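Local coordinates for F5/8 type C domain protein (Clostridium perfringens, PDB 7JRM) that probably binds mucin carbohydrate through its calcium-containing CBM51 module, as part of the O-glycopeptidase ZmpB, at residues 11-15 with 188-192; 55-61 with 73-79; 84-88 with 125-129; 228-234 with 271-276. All blocks are in the same frame, centred on the assembly; numbering follows the deposited sequence. Where two conformers were deposited one is given.

Contact 1 (11-15 with 188-192)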
loop_
_atom_site.group_PDB
_atom_site.type_symbol
_atom_site.label_atom_id
_atom_site.label_comp_id
_atom_site.label_asym_id
_atom_site.label_seq_id
_atom_site.Cartn_x
_atom_site.Cartn_y
_atom_site.Cartn_z
ATOM N N GLY A 11 -11.111 28.081 -22.130
ATOM C CA GLY A 11 -10.341 27.082 -21.417
ATOM C C GLY A 11 -8.852 27.329 -21.541
ATOM O O GLY A 11 -8.343 27.539 -22.646
ATOM N N GLU A 12 -8.144 27.306 -20.416
ATOM C CA GLU A 12 -6.715 27.576 -20.379
ATOM C C GLU A 12 -5.939 26.300 -20.073
ATOM O O GLU A 12 -6.497 25.299 -19.614
ATOM C CB GLU A 12 -6.391 28.653 -19.337
ATOM C CG GLU A 12 -7.081 29.982 -19.594
ATOM C CD GLU A 12 -6.617 31.077 -18.655
ATOM O OE1 GLU A 12 -6.083 30.754 -17.573
ATOM O OE2 GLU A 12 -6.789 32.265 -19.001
ATOM N N ASN A 13 -4.636 26.351 -20.335
ATOM C CA ASN A 13 -3.777 25.201 -20.092
ATOM C C ASN A 13 -3.627 24.950 -18.595
ATOM O O ASN A 13 -3.469 25.883 -17.803
ATOM C CB ASN A 13 -2.405 25.421 -20.729
ATOM C CG ASN A 13 -2.451 25.361 -22.245
ATOM O OD1 ASN A 13 -3.334 24.733 -22.828
ATOM N ND2 ASN A 13 -1.492 26.015 -22.890
ATOM N N LEU A 14 -3.674 23.677 -18.213
ATOM C CA LEU A 14 -3.594 23.268 -16.820
ATOM C C LEU A 14 -2.394 22.355 -16.603
ATOM O O LEU A 14 -1.814 21.817 -17.551
ATOM C CB LEU A 14 -4.874 22.546 -16.376
ATOM C CG LEU A 14 -6.084 23.406 -16.012
ATOM C CD1 LEU A 14 -7.304 22.524 -15.807
ATOM C CD2 LEU A 14 -5.804 24.232 -14.768
ATOM N N ALA A 15 -2.035 22.181 -15.333
ATOM C CA ALA A 15 -0.962 21.283 -14.932
ATOM C C ALA A 15 -1.327 20.637 -13.605
ATOM O O ALA A 15 -1.765 21.325 -12.679
ATOM C CB ALA A 15 0.375 22.024 -14.811
ATOM N N LYS A 188 -3.359 35.461 -12.315
ATOM C CA LYS A 188 -3.582 34.586 -13.455
ATOM C C LYS A 188 -2.504 33.512 -13.508
ATOM O O LYS A 188 -1.363 33.731 -13.090
ATOM C CB LYS A 188 -3.592 35.379 -14.766
ATOM C CG LYS A 188 -4.838 36.227 -14.975
ATOM C CD LYS A 188 -4.716 37.082 -16.228
ATOM C CE LYS A 188 -5.858 38.080 -16.334
ATOM N NZ LYS A 188 -7.185 37.406 -16.399
ATOM N N ARG A 189 -2.876 32.346 -14.027
ATOM C CA ARG A 189 -1.972 31.211 -14.135
ATOM C C ARG A 189 -1.516 31.040 -15.577
ATOM O O ARG A 189 -2.304 31.205 -16.512
ATOM C CB ARG A 189 -2.645 29.927 -13.645
ATOM C CG ARG A 189 -1.699 28.747 -13.489
ATOM C CD ARG A 189 -2.400 27.560 -12.847
ATOM N NE ARG A 189 -1.480 26.462 -12.569
ATOM C CZ ARG A 189 -1.857 25.205 -12.355
ATOM N NH1 ARG A 189 -3.142 24.881 -12.387
ATOM N NH2 ARG A 189 -0.948 24.271 -12.108
ATOM N N LEU A 190 -0.237 30.710 -15.751
ATOM C CA LEU A 190 0.344 30.458 -17.063
ATOM C C LEU A 190 1.051 29.112 -17.031
ATOM O O LEU A 190 1.985 28.920 -16.247
ATOM C CB LEU A 190 1.320 31.568 -17.465
ATOM C CG LEU A 190 0.748 32.982 -17.594
ATOM C CD1 LEU A 190 1.849 33.977 -17.935
ATOM C CD2 LEU A 190 -0.360 33.027 -18.637
ATOM N N VAL A 191 0.604 28.187 -17.876
ATOM C CA VAL A 191 1.189 26.855 -17.989
ATOM C C VAL A 191 1.658 26.694 -19.428
ATOM O O VAL A 191 0.834 26.614 -20.349
ATOM C CB VAL A 191 0.195 25.752 -17.601
ATOM C CG1 VAL A 191 0.867 24.390 -17.658
ATOM C CG2 VAL A 191 -0.371 26.014 -16.214
ATOM N N VAL A 192 2.974 26.644 -19.626
ATOM C CA VAL A 192 3.578 26.708 -20.952
ATOM C C VAL A 192 4.356 25.427 -21.216
ATOM O O VAL A 192 5.130 24.974 -20.365
ATOM C CB VAL A 192 4.496 27.936 -21.095
ATOM C CG1 VAL A 192 4.991 28.064 -22.529
ATOM C CG2 VAL A 192 3.766 29.196 -20.661
HETATM O O HOH W 1 -5.334 31.631 -14.540
HETATM O O HOH W 2 -6.816 34.756 -17.440
HETATM O O HOH W 3 -2.060 28.434 -19.247
HETATM O O HOH W 4 0.601 28.267 -23.165
HETATM O O HOH W 5 -4.463 22.551 -11.099
#

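Contact 2 (55-61 with 73-79)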
loop_
_atom_site.group_PDB
_atom_site.type_symbol
_atom_site.label_atom_id
_atom_site.label_comp_id
_atom_site.label_asym_id
_atom_site.label_seq_id
_atom_site.Cartn_x
_atom_site.Cartn_y
_atom_site.Cartn_z
ATOM N N GLY A 55 2.045 12.865 -18.520
ATOM C CA GLY A 55 2.133 13.335 -19.886
ATOM C C GLY A 55 1.389 14.640 -20.056
ATOM O O GLY A 55 0.835 15.201 -19.105
ATOM N N ILE A 56 1.392 15.116 -21.298
ATOM C CA ILE A 56 0.696 16.338 -21.688
ATOM C C ILE A 56 -0.392 15.940 -22.675
ATOM O O ILE A 56 -0.098 15.565 -23.816
ATOM C CB ILE A 56 1.648 17.376 -22.297
ATOM C CG1 ILE A 56 2.789 17.680 -21.323
ATOM C CG2 ILE A 56 0.894 18.648 -22.653
ATOM C CD1 ILE A 56 3.990 18.328 -21.969
ATOM N N PHE A 57 -1.644 16.022 -22.239
ATOM C CA PHE A 57 -2.783 15.547 -23.009
ATOM C C PHE A 57 -3.597 16.720 -23.539
ATOM O O PHE A 57 -3.678 17.777 -22.909
ATOM C CB PHE A 57 -3.676 14.640 -22.155
ATOM C CG PHE A 57 -2.916 13.614 -21.364
ATOM C CD1 PHE A 57 -2.584 12.393 -21.926
ATOM C CD2 PHE A 57 -2.530 13.872 -20.058
ATOM C CE1 PHE A 57 -1.884 11.447 -21.201
ATOM C CE2 PHE A 57 -1.829 12.932 -19.328
ATOM C CZ PHE A 57 -1.506 11.718 -19.900
ATOM N N THR A 58 -4.203 16.518 -24.706
ATOM C CA THR A 58 -5.018 17.528 -25.368
ATOM C C THR A 58 -6.488 17.154 -25.240
ATOM O O THR A 58 -6.860 16.000 -25.479
ATOM C CB THR A 58 -4.636 17.659 -26.844
ATOM O OG1 THR A 58 -3.259 18.045 -26.954
ATOM C CG2 THR A 58 -5.505 18.701 -27.535
ATOM N N VAL A 59 -7.317 18.124 -24.857
ATOM C CA VAL A 59 -8.756 17.928 -24.722
ATOM C C VAL A 59 -9.467 19.035 -25.487
ATOM O O VAL A 59 -9.104 20.211 -25.367
ATOM C CB VAL A 59 -9.204 17.921 -23.247
ATOM C CG1 VAL A 59 -10.665 17.508 -23.142
ATOM C CG2 VAL A 59 -8.325 16.996 -22.419
ATOM N N VAL A 60 -10.478 18.661 -26.269
ATOM C CA VAL A 60 -11.294 19.604 -27.026
ATOM C C VAL A 60 -12.689 19.629 -26.420
ATOM O O VAL A 60 -13.246 18.580 -26.074
ATOM C CB VAL A 60 -11.348 19.231 -28.522
ATOM C CG1 VAL A 60 -12.035 20.330 -29.322
ATOM C CG2 VAL A 60 -9.948 18.973 -29.055
ATOM N N TYR A 61 -13.253 20.827 -26.292
ATOM C CA TYR A 61 -14.543 21.029 -25.651
ATOM C C TYR A 61 -15.510 21.687 -26.625
ATOM O O TYR A 61 -15.135 22.605 -27.361
ATOM C CB TYR A 61 -14.405 21.890 -24.389
ATOM C CG TYR A 61 -13.411 21.351 -23.381
ATOM C CD1 TYR A 61 -12.047 21.577 -23.530
ATOM C CD2 TYR A 61 -13.837 20.617 -22.282
ATOM C CE1 TYR A 61 -11.139 21.083 -22.615
ATOM C CE2 TYR A 61 -12.935 20.121 -21.361
ATOM C CZ TYR A 61 -11.587 20.360 -21.531
ATOM O OH TYR A 61 -10.683 19.868 -20.617
ATOM N N CYS A 73 -13.320 24.818 -28.345
ATOM C CA CYS A 73 -12.067 25.323 -27.805
ATOM C C CYS A 73 -11.212 24.135 -27.390
ATOM O O CYS A 73 -11.716 23.030 -27.174
ATOM C CB CYS A 73 -12.297 26.271 -26.621
ATOM S SG CYS A 73 -12.486 25.445 -25.024
ATOM N N SER A 74 -9.907 24.373 -27.282
ATOM C CA SER A 74 -8.961 23.314 -26.965
ATOM C C SER A 74 -7.962 23.806 -25.929
ATOM O O SER A 74 -7.589 24.982 -25.909
ATOM C CB SER A 74 -8.219 22.829 -28.219
ATOM O OG SER A 74 -7.080 22.060 -27.875
ATOM N N ARG A 75 -7.532 22.887 -25.068
ATOM C CA ARG A 75 -6.530 23.185 -24.054
ATOM C C ARG A 75 -5.806 21.898 -23.690
ATOM O O ARG A 75 -6.327 20.794 -23.878
ATOM C CB ARG A 75 -7.157 23.831 -22.810
ATOM C CG ARG A 75 -8.233 22.993 -22.133
ATOM C CD ARG A 75 -7.677 22.223 -20.942
ATOM N NE ARG A 75 -8.730 21.716 -20.068
ATOM C CZ ARG A 75 -9.199 22.365 -19.007
ATOM N NH1 ARG A 75 -8.711 23.555 -18.685
ATOM N NH2 ARG A 75 -10.158 21.824 -18.269
ATOM N N THR A 76 -4.595 22.051 -23.166
ATOM C CA THR A 76 -3.767 20.922 -22.773
ATOM C C THR A 76 -3.751 20.772 -21.257
ATOM O O THR A 76 -3.846 21.752 -20.516
ATOM C CB THR A 76 -2.336 21.083 -23.293
ATOM O OG1 THR A 76 -1.751 22.265 -22.730
ATOM C CG2 THR A 76 -2.328 21.188 -24.812
ATOM N N ILE A 77 -3.631 19.526 -20.803
ATOM C CA ILE A 77 -3.569 19.199 -19.383
ATOM C C ILE A 77 -2.339 18.333 -19.156
ATOM O O ILE A 77 -2.259 17.214 -19.678
ATOM C CB ILE A 77 -4.837 18.480 -18.896
ATOM C CG1 ILE A 77 -6.059 19.389 -19.046
ATOM C CG2 ILE A 77 -4.672 18.033 -17.450
ATOM C CD1 ILE A 77 -7.330 18.806 -18.470
ATOM N N ALA A 78 -1.389 18.842 -18.378
ATOM C CA ALA A 78 -0.140 18.147 -18.110
ATOM C C ALA A 78 -0.173 17.508 -16.728
ATOM O O ALA A 78 -0.636 18.117 -15.760
ATOM C CB ALA A 78 1.049 19.104 -18.213
ATOM N N VAL A 79 0.321 16.276 -16.645
ATOM C CA VAL A 79 0.438 15.543 -15.388
ATOM C C VAL A 79 1.924 15.331 -15.137
ATOM O O VAL A 79 2.564 14.514 -15.811
ATOM C CB VAL A 79 -0.318 14.208 -15.425
ATOM C CG1 VAL A 79 -0.136 13.459 -14.114
ATOM C CG2 VAL A 79 -1.795 14.443 -15.712
#

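Contact 3 (84-88 with 125-129)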
loop_
_atom_site.group_PDB
_atom_site.type_symbol
_atom_site.label_atom_id
_atom_site.label_comp_id
_atom_site.label_asym_id
_atom_site.label_seq_id
_atom_site.Cartn_x
_atom_site.Cartn_y
_atom_site.Cartn_z
ATOM N N THR A 84 10.926 22.184 -10.094
ATOM C CA THR A 84 12.106 22.980 -9.782
ATOM C C THR A 84 11.719 24.450 -9.810
ATOM O O THR A 84 11.330 24.970 -10.862
ATOM C CB THR A 84 13.242 22.712 -10.775
ATOM O OG1 THR A 84 13.522 21.308 -10.822
ATOM C CG2 THR A 84 14.498 23.465 -10.359
ATOM N N GLN A 85 11.819 25.113 -8.662
ATOM C CA GLN A 85 11.524 26.536 -8.598
ATOM C C GLN A 85 12.560 27.326 -9.388
ATOM O O GLN A 85 13.758 27.039 -9.330
ATOM C CB GLN A 85 11.496 27.011 -7.145
ATOM C CG GLN A 85 10.323 26.480 -6.339
ATOM C CD GLN A 85 9.042 27.252 -6.596
ATOM O OE1 GLN A 85 9.071 28.380 -7.089
ATOM N NE2 GLN A 85 7.909 26.646 -6.262
ATOM N N LEU A 86 12.087 28.321 -10.141
ATOM C CA LEU A 86 13.007 29.172 -10.889
ATOM C C LEU A 86 13.897 29.975 -9.949
ATOM O O LEU A 86 15.070 30.224 -10.252
ATOM C CB LEU A 86 12.225 30.103 -11.817
ATOM C CG LEU A 86 12.118 29.670 -13.281
ATOM C CD1 LEU A 86 11.449 28.309 -13.397
ATOM C CD2 LEU A 86 11.363 30.709 -14.088
ATOM N N SER A 87 13.357 30.385 -8.799
ATOM C CA SER A 87 14.151 31.104 -7.811
ATOM C C SER A 87 15.222 30.222 -7.178
ATOM O O SER A 87 16.161 30.749 -6.573
ATOM C CB SER A 87 13.240 31.685 -6.732
ATOM O OG SER A 87 12.743 30.667 -5.881
ATOM N N ASP A 88 15.101 28.903 -7.298
ATOM C CA ASP A 88 16.145 27.982 -6.872
ATOM C C ASP A 88 17.191 27.747 -7.952
ATOM O O ASP A 88 18.093 26.926 -7.756
ATOM C CB ASP A 88 15.533 26.644 -6.443
ATOM C CG ASP A 88 14.776 26.744 -5.134
ATOM O OD1 ASP A 88 14.864 27.802 -4.475
ATOM O OD2 ASP A 88 14.097 25.764 -4.760
ATOM N N ALA A 125 5.890 32.012 -0.789
ATOM C CA ALA A 125 7.256 31.947 -0.291
ATOM C C ALA A 125 8.265 31.908 -1.429
ATOM O O ALA A 125 9.416 32.322 -1.249
ATOM C CB ALA A 125 7.433 30.725 0.614
ATOM N N LYS A 126 7.853 31.426 -2.601
ATOM C CA LYS A 126 8.738 31.259 -3.742
ATOM C C LYS A 126 8.224 32.058 -4.931
ATOM O O LYS A 126 7.016 32.247 -5.099
ATOM C CB LYS A 126 8.865 29.782 -4.127
ATOM C CG LYS A 126 9.042 28.846 -2.943
ATOM C CD LYS A 126 10.433 28.969 -2.344
ATOM C CE LYS A 126 11.485 28.397 -3.280
ATOM N NZ LYS A 126 12.863 28.796 -2.880
ATOM N N GLY A 127 9.151 32.518 -5.754
ATOM C CA GLY A 127 8.809 33.250 -6.953
ATOM C C GLY A 127 9.893 34.251 -7.297
ATOM O O GLY A 127 10.969 34.262 -6.705
ATOM N N ILE A 128 9.579 35.097 -8.275
ATOM C CA ILE A 128 10.494 36.117 -8.773
ATOM C C ILE A 128 9.770 37.455 -8.752
ATOM O O ILE A 128 8.730 37.610 -9.401
ATOM C CB ILE A 128 10.997 35.798 -10.192
ATOM C CG1 ILE A 128 11.711 34.446 -10.217
ATOM C CG2 ILE A 128 11.913 36.902 -10.694
ATOM C CD1 ILE A 128 12.998 34.425 -9.424
ATOM N N GLY A 129 10.317 38.418 -8.011
ATOM C CA GLY A 129 9.777 39.756 -7.965
ATOM C C GLY A 129 10.575 40.678 -8.863
ATOM O O GLY A 129 11.782 40.843 -8.684
#

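Contact 4 (228-234 with 271-276)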
loop_
_atom_site.group_PDB
_atom_site.type_symbol
_atom_site.label_atom_id
_atom_site.label_comp_id
_atom_site.label_asym_id
_atom_site.label_seq_id
_atom_site.Cartn_x
_atom_site.Cartn_y
_atom_site.Cartn_z
ATOM N N GLU A 228 9.423 10.103 -14.171
ATOM C CA GLU A 228 10.415 9.148 -14.643
ATOM C C GLU A 228 10.010 7.708 -14.362
ATOM O O GLU A 228 10.842 6.803 -14.487
ATOM C CB GLU A 228 11.776 9.444 -14.007
ATOM C CG GLU A 228 12.485 10.647 -14.608
ATOM C CD GLU A 228 13.836 10.907 -13.975
ATOM O OE1 GLU A 228 13.886 11.137 -12.747
ATOM O OE2 GLU A 228 14.848 10.881 -14.705
ATOM N N TYR A 229 8.754 7.480 -13.985
ATOM C CA TYR A 229 8.234 6.151 -13.711
ATOM C C TYR A 229 6.836 6.043 -14.301
ATOM O O TYR A 229 6.211 7.043 -14.664
ATOM C CB TYR A 229 8.202 5.860 -12.205
ATOM C CG TYR A 229 7.182 6.690 -11.456
ATOM C CD1 TYR A 229 7.470 7.990 -11.062
ATOM C CD2 TYR A 229 5.926 6.178 -11.152
ATOM C CE1 TYR A 229 6.541 8.756 -10.384
ATOM C CE2 TYR A 229 4.990 6.936 -10.476
ATOM C CZ TYR A 229 5.303 8.223 -10.095
ATOM O OH TYR A 229 4.375 8.981 -9.420
ATOM N N ASP A 230 6.343 4.810 -14.391
ATOM C CA ASP A 230 4.974 4.549 -14.820
ATOM C C ASP A 230 4.427 3.402 -13.989
ATOM O O ASP A 230 5.009 2.313 -13.974
ATOM C CB ASP A 230 4.902 4.217 -16.313
ATOM C CG ASP A 230 3.533 4.499 -16.906
ATOM O OD1 ASP A 230 2.537 4.447 -16.156
ATOM O OD2 ASP A 230 3.453 4.773 -18.122
ATOM N N ALA A 231 3.316 3.649 -13.297
ATOM C CA ALA A 231 2.697 2.662 -12.426
ATOM C C ALA A 231 1.481 1.999 -13.058
ATOM O O ALA A 231 0.776 1.247 -12.378
ATOM C CB ALA A 231 2.307 3.308 -11.095
ATOM N N SER A 232 1.225 2.251 -14.344
ATOM C CA SER A 232 0.024 1.718 -14.980
ATOM C C SER A 232 0.078 0.199 -15.096
ATOM O O SER A 232 -0.925 -0.482 -14.852
ATOM C CB SER A 232 -0.167 2.354 -16.357
ATOM O OG SER A 232 -0.240 3.766 -16.260
ATOM N N GLU A 233 1.238 -0.351 -15.464
ATOM C CA GLU A 233 1.350 -1.798 -15.609
ATOM C C GLU A 233 1.275 -2.499 -14.258
ATOM O O GLU A 233 0.629 -3.546 -14.133
ATOM C CB GLU A 233 2.650 -2.157 -16.330
ATOM C CG GLU A 233 2.641 -1.834 -17.814
ATOM C CD GLU A 233 1.627 -2.657 -18.584
ATOM O OE1 GLU A 233 1.816 -3.888 -18.694
ATOM O OE2 GLU A 233 0.639 -2.074 -19.078
ATOM N N LEU A 234 1.929 -1.939 -13.237
ATOM C CA LEU A 234 1.853 -2.532 -11.906
ATOM C C LEU A 234 0.447 -2.417 -11.333
ATOM O O LEU A 234 -0.044 -3.350 -10.686
ATOM C CB LEU A 234 2.871 -1.873 -10.975
ATOM C CG LEU A 234 2.895 -2.425 -9.547
ATOM C CD1 LEU A 234 3.183 -3.918 -9.565
ATOM C CD2 LEU A 234 3.912 -1.688 -8.691
ATOM N N LYS A 271 6.862 5.571 -5.801
ATOM C CA LYS A 271 7.005 6.382 -7.014
ATOM C C LYS A 271 8.401 6.237 -7.613
ATOM O O LYS A 271 8.934 7.165 -8.227
ATOM C CB LYS A 271 6.677 7.854 -6.740
ATOM C CG LYS A 271 5.237 8.092 -6.309
ATOM C CD LYS A 271 5.053 9.476 -5.708
ATOM C CE LYS A 271 5.310 10.568 -6.734
ATOM N NZ LYS A 271 4.763 11.881 -6.292
ATOM N N ASP A 272 9.002 5.065 -7.431
ATOM C CA ASP A 272 10.340 4.765 -7.919
ATOM C C ASP A 272 10.237 3.766 -9.060
ATOM O O ASP A 272 9.546 2.749 -8.938
ATOM C CB ASP A 272 11.219 4.210 -6.795
ATOM C CG ASP A 272 12.608 3.838 -7.270
ATOM O OD1 ASP A 272 13.362 4.747 -7.678
ATOM O OD2 ASP A 272 12.948 2.638 -7.233
ATOM N N LYS A 273 10.931 4.055 -10.163
ATOM C CA LYS A 273 10.780 3.254 -11.374
ATOM C C LYS A 273 11.218 1.810 -11.150
ATOM O O LYS A 273 10.484 0.871 -11.479
ATOM C CB LYS A 273 11.575 3.885 -12.517
ATOM C CG LYS A 273 11.574 3.066 -13.795
ATOM C CD LYS A 273 12.914 3.155 -14.503
ATOM C CE LYS A 273 12.735 3.259 -16.007
ATOM N NZ LYS A 273 14.042 3.331 -16.721
ATOM N N GLU A 274 12.414 1.612 -10.592
ATOM C CA GLU A 274 12.933 0.256 -10.452
ATOM C C GLU A 274 12.214 -0.517 -9.353
ATOM O O GLU A 274 12.064 -1.740 -9.458
ATOM C CB GLU A 274 14.439 0.291 -10.186
ATOM C CG GLU A 274 15.266 0.899 -11.317
ATOM C CD GLU A 274 15.097 0.185 -12.653
ATOM O OE1 GLU A 274 14.640 -0.979 -12.675
ATOM O OE2 GLU A 274 15.424 0.799 -13.690
ATOM N N THR A 275 11.771 0.169 -8.296
ATOM C CA THR A 275 10.974 -0.499 -7.273
ATOM C C THR A 275 9.663 -1.013 -7.855
ATOM O O THR A 275 9.217 -2.119 -7.526
ATOM C CB THR A 275 10.703 0.453 -6.106
ATOM O OG1 THR A 275 11.928 1.072 -5.695
ATOM C CG2 THR A 275 10.100 -0.298 -4.930
ATOM N N ILE A 276 9.038 -0.225 -8.733
ATOM C CA ILE A 276 7.785 -0.640 -9.355
ATOM C C ILE A 276 8.024 -1.800 -10.313
ATOM O O ILE A 276 7.281 -2.788 -10.316
ATOM C CB ILE A 276 7.124 0.554 -10.065
ATOM C CG1 ILE A 276 6.507 1.509 -9.040
ATOM C CG2 ILE A 276 6.080 0.079 -11.067
ATOM C CD1 ILE A 276 6.304 2.916 -9.560
#

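Contact 1 (11-15 with 188-192)
Val191 packs against the backbone of 13-15 with all three of its side-chain carbons. Its CB lies 3.7 Å from Asn13 O. From there the branches part. CG2 stays with the same carbonyl, at 3.5 Å from Asn13 O. CG1, anti to the backbone N (chi1 -177°), reaches along 11-15 to the methyl of Ala15, with CG1 to Ala15 CB at 3.7 Å, and also lies beside the carbonyl oxygen of Leu14. The valine thus touches two carbonyl oxygens and one methyl. Two residues earlier on the same strand, Arg189 runs extended from CG to NE, which carries its guanidinium across to Ala15. There NH2 donates to Ala15 O at 3.1 Å, the donor tilted 27° from the carbonyl plane. NH1 meets the methyl CD2 of Leu14 at 3.6 Å, obliquely to the guanidinium plane. Asn13 adds a weak bond, ND2 to Val191 O at 3.5 Å, while its OD1 is taken by Thr76 N. Water bridges the segments as well: one molecule donates to Asn13 O and accepts from Val191 N, and another joins Glu12 OE1 to Arg189 N. Ala15 N, by contrast, is buried here without a partner. Strand 14-16 edges the sheet that holds strand 70-79, whereas 188-193 hydrogen-bonds to strand 145-152, whose Asp147 forms a salt bridge with Arg189. Arg224 of strand 215-224 flanks both Ala15 and Arg189, placing this contact at the junction of the N-terminal Ig-like sheet and the NPCBM sandwich.

Contact 2 (55-61 with 73-79)
Tyr61 and Arg75 meet through opposite first torsions: the tyrosine CG is anti to its carbonyl carbon (chi1 -55°), while the arginine CG sits between backbone N and carbonyl carbon (chi1 58°) and the chain then bends at chi2. Arg75 NE consequently donates to Tyr61 OH at 2.7 Å, at the guanidinium edge and slightly out of its plane, with ring and guanidinium planes 83° apart. Further back along the arginine, CG rests 3.5 Å from Tyr61 CE1. The antiparallel strands that carry them are in regular register, as in Phe57 N to Ile77 O at 2.9 Å and Tyr61 N to Cys73 O at 2.8 Å. Phe57 turns its ring edge to the partner strand: CE2 meets Val79 CG2 in the ring plane at 3.9 Å. On the other sheet face, Ile56 CG1 packs on Ala78 CB at 3.8 Å. The hydroxyl of Tyr61 also bonds to Leu24 O, and Arg75 reaches the carbonyls of Glu12, Leu24 and Lys26. This buried guanidinium is therefore met by neutral oxygens, the phenol and three backbone carbonyls; its charge would be expected to polarise the phenol that accepts from it.

Contact 3 (84-88 with 125-129)
Gln85 to Asp88 form a beta turn, closed by Asp88 N to Gln85 O at 3.1 Å, that sets Ser87 facing Gly127, their CA atoms being the nearest pair across the two segments. Gly127 itself is extended with a positive phi (150°), a conformation seldom adopted by residues with a side chain. Against this frame the lysine does most of the touching. In Lys126 the bends at chi2 (-73°) and chi3 fold the chain back, bringing its end to the carboxylate of Asp88 instead of pointing it straight out. Its first carbons cross the glutamine obliquely, Lys126 CB 3.5 Å from Gln85 CD, and its CE is 3.8 Å from Gln85 CG. Its end forms a salt bridge with Asp88, NZ to OD1 at 2.7 Å; the ammonium comes to the syn side of that oxygen, 26° out of the carboxylate plane. Asp104 ties the segments together, OD2 forming a second salt bridge with the same NZ and OD1 binding Ser87 OG and Gly127 N. Beyond the charges Ser87 CB packs against two groups, the carbonyl oxygen of Gly127 at 3.4 Å and the methyl CD1 of Ile128 at 3.8 Å. Both segments hydrogen-bond to strand 215-224 at successive places, Leu86 with Ala221 and Thr84 with Phe223, Lys126 with Asp220 and Ile128 with Trp218. Leu86 and Ile128 send their side chains onto strand 134-139, which belongs to the second sheet of the NPCBM sandwich.

Contact 4 (228-234 with 271-276)
Glu228 makes its approach through the backbone, its O lying 3.6 Å from Lys273 CB. Tyr229 follows and carries much of the contact. With CG between backbone N and carbonyl carbon (chi1 69°), its ring swings over the link between two helices. Lys271 O stands 3.3 Å above one ring face, offset toward the rim, and Lys271 CB makes a CH-pi contact, 4.1 Å from the centroid of the Tyr229 ring and 30° off its normal. The lysine chain continues past the phenol, CE to Tyr229 OH at 3.3 Å, before its NZ pairs with Asp19. Ile276 CD1 comes to CD2 of the Tyr229 ring obliquely, at 3.6 Å. Asp230 turns away; its OD1 accepts from Ser232 N at 3.1 Å, an Asx turn that leads into helix 232-242, and Ser232 OG shares the same oxygen. The methyl of Ala231, the N-cap residue, only grazes Ile276 CD1. Leu234, in the first turn, closes the apolar side, CD2 to Ile276 CG2 at 3.7 Å. Across the contact Asp272 caps helix 273-288 by accepting from Thr275 N at 2.9 Å, directly after Lys271 breaks helix 251-270 with a positive phi. Two helix starts and a tight interhelical turn packed together in this way form the end of a three-helix bundle, built here from helices 232-242, 251-270 and 273-288.

How the contacts relate
Contacts 1 and 2 adjoin, with centres about 10 Å apart and strands 14-16 and 70-79 neighbours in one sheet; Glu12 and Asn13 of contact 1 meet Arg75 and Thr76 of contact 2. Contact 3 is centred about 18 Å from contact 1, their nearest atoms about 10 Å apart, and strands 188-193 and 127-131 belong to one NPCBM sheet. Along the chain 55-61 with 73-79 and then 84-88 with 125-129 both fall between 11-15 and 188-192, whereas contact 4 follows, 23 to 29 Å from the others between centres. The first two beta domains are thus joined side by side, and a helical bundle follows them along the chain.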